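Local coordinates for putative uncharacterized protein (Streptococcus mutans, PDB 3BGK) that probably dehydrates the S-form of hydrated NAD(P)H at the expense of ADP, repairing a damaged form of the nicotinamide cofactor, at residues S280-A283 with D284-K288. Sequence-based numbering, arbitrary orientation.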
loop_
_atom_site.group_PDB
_atom_site.type_symbol
_atom_site.label_atom_id
_atom_site.label_comp_id
_atom_site.label_asym_id
_atom_site.label_seq_id
_atom_site.Cartn_x
_atom_site.Cartn_y
_atom_site.Cartn_z
ATOM N N SER A 280 23.769 2.014 8.603
ATOM C CA SER A 280 24.684 1.161 7.820
ATOM C C SER A 280 24.809 -0.265 8.352
ATOM O O SER A 280 24.975 -1.215 7.572
ATOM C CB SER A 280 26.074 1.797 7.703
ATOM O OG SER A 280 26.086 2.798 6.700
ATOM N N TYR A 281 24.740 -0.411 9.673
ATOM C CA TYR A 281 24.793 -1.724 10.313
ATOM C C TYR A 281 23.640 -2.609 9.854
ATOM O O TYR A 281 23.840 -3.793 9.587
ATOM C CB TYR A 281 24.786 -1.571 11.835
ATOM C CG TYR A 281 24.658 -2.858 12.613
ATOM C CD1 TYR A 281 25.778 -3.616 12.930
ATOM C CD2 TYR A 281 23.416 -3.303 13.055
ATOM C CE1 TYR A 281 25.665 -4.800 13.655
ATOM C CE2 TYR A 281 23.292 -4.475 13.774
ATOM C CZ TYR A 281 24.420 -5.219 14.074
ATOM O OH TYR A 281 24.297 -6.387 14.800
ATOM N N ILE A 282 22.443 -2.031 9.766
ATOM C CA ILE A 282 21.266 -2.755 9.276
ATOM C C ILE A 282 21.451 -3.132 7.798
ATOM O O ILE A 282 21.191 -4.274 7.399
ATOM C CB ILE A 282 19.952 -1.957 9.520
ATOM C CG1 ILE A 282 19.642 -1.901 11.022
ATOM C CG2 ILE A 282 18.786 -2.576 8.757
ATOM C CD1 ILE A 282 18.668 -0.798 11.436
ATOM N N ALA A 283 21.933 -2.174 7.007
ATOM C CA ALA A 283 22.219 -2.389 5.592
ATOM C C ALA A 283 23.206 -3.540 5.403
ATOM O O ALA A 283 23.032 -4.363 4.495
ATOM C CB ALA A 283 22.746 -1.108 4.948
ATOM N N ASP A 284 24.223 -3.597 6.273
ATOM C CA ASP A 284 25.189 -4.705 6.291
ATOM C C ASP A 284 24.525 -6.047 6.553
ATOM O O ASP A 284 24.858 -7.029 5.898
ATOM C CB ASP A 284 26.319 -4.466 7.306
ATOM C CG ASP A 284 27.470 -3.646 6.727
ATOM O OD1 ASP A 284 27.213 -2.765 5.873
ATOM O OD2 ASP A 284 28.636 -3.878 7.116
ATOM N N GLN A 285 23.593 -6.092 7.500
ATOM C CA GLN A 285 22.853 -7.330 7.782
ATOM C C GLN A 285 21.976 -7.770 6.618
ATOM O O GLN A 285 21.957 -8.952 6.266
ATOM C CB GLN A 285 21.992 -7.183 9.029
ATOM C CG GLN A 285 22.717 -7.527 10.304
ATOM C CD GLN A 285 21.862 -7.318 11.528
ATOM O OE1 GLN A 285 20.636 -7.172 11.447
ATOM N NE2 GLN A 285 22.505 -7.304 12.684
ATOM N N LEU A 286 21.263 -6.813 6.024
ATOM C CA LEU A 286 20.385 -7.082 4.886
ATOM C C LEU A 286 21.140 -7.447 3.600
ATOM O O LEU A 286 20.564 -8.067 2.696
ATOM C CB LEU A 286 19.433 -5.896 4.632
ATOM C CG LEU A 286 18.298 -5.678 5.637
ATOM C CD1 LEU A 286 17.559 -4.384 5.362
ATOM C CD2 LEU A 286 17.332 -6.866 5.648
ATOM N N SER A 287 22.419 -7.076 3.535
ATOM C CA SER A 287 23.255 -7.307 2.353
ATOM C C SER A 287 23.593 -8.772 2.102
ATOM O O SER A 287 23.827 -9.174 0.955
ATOM C CB SER A 287 24.554 -6.502 2.441
ATOM O OG SER A 287 25.434 -7.023 3.427
ATOM N N LYS A 288 23.628 -9.566 3.168
ATOM C CA LYS A 288 23.945 -10.992 3.045
ATOM C C LYS A 288 22.951 -11.695 2.124
ATOM O O LYS A 288 23.256 -12.733 1.541
ATOM C CB LYS A 288 23.979 -11.679 4.418
ATOM C CG LYS A 288 24.841 -10.986 5.482
ATOM C CD LYS A 288 26.298 -10.845 5.050
ATOM C CE LYS A 288 27.094 -10.024 6.066
ATOM N NZ LYS A 288 28.415 -9.573 5.522
#
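Side chains one turn apart, Tyr281 with Gln285 and Ile282 with Leu286, meet in i to i+4 contacts over the closing turns of helix 268-287, in a three-layer alpha/beta sandwich of the NnrD/CARKD family. The alpha-helical ladder beneath them runs from Asp284 N to Ser280 O, 2.8 Å, through Gln285 N to Tyr281 O and Leu286 N to Ile282 O, the last being the straightest. The next rung, Ser287 N to Ala283 O, is weak. Tyr281 has its CG anti to the backbone N (chi1 172°); its ring stands out from the helix, leaning slightly toward the C-terminal end to meet the extended chain of Gln285. Ring and amide planes stand 63° apart. Gln285 NE2 approaches Tyr281 CE2 at 3.1 Å and Tyr281 OH at 2.9 Å. Val305 and Met309 of helix 295-310 also touch the Tyr281 side chain. Ile282 and Leu286 run abreast, with Ile282 CG2 4.0 Å from Leu286 CD1; Ile298 packs on Ile282 and Ala283. Asp284 OD1 accepts hydrogen bonds from Tyr243 and the backbone N of Gly240, tying the helix to the segment after strand 233-237. Ser280 OG is hydrogen-bonded to Gln244 OE1, and its side chain lies about 6 Å from that of Thr226, which probably binds AMP. Ser287 folds OG back toward the preceding turn, where it donates a short bond to Asp284 O, 2.5 Å, tilted 30° from the carbonyl plane.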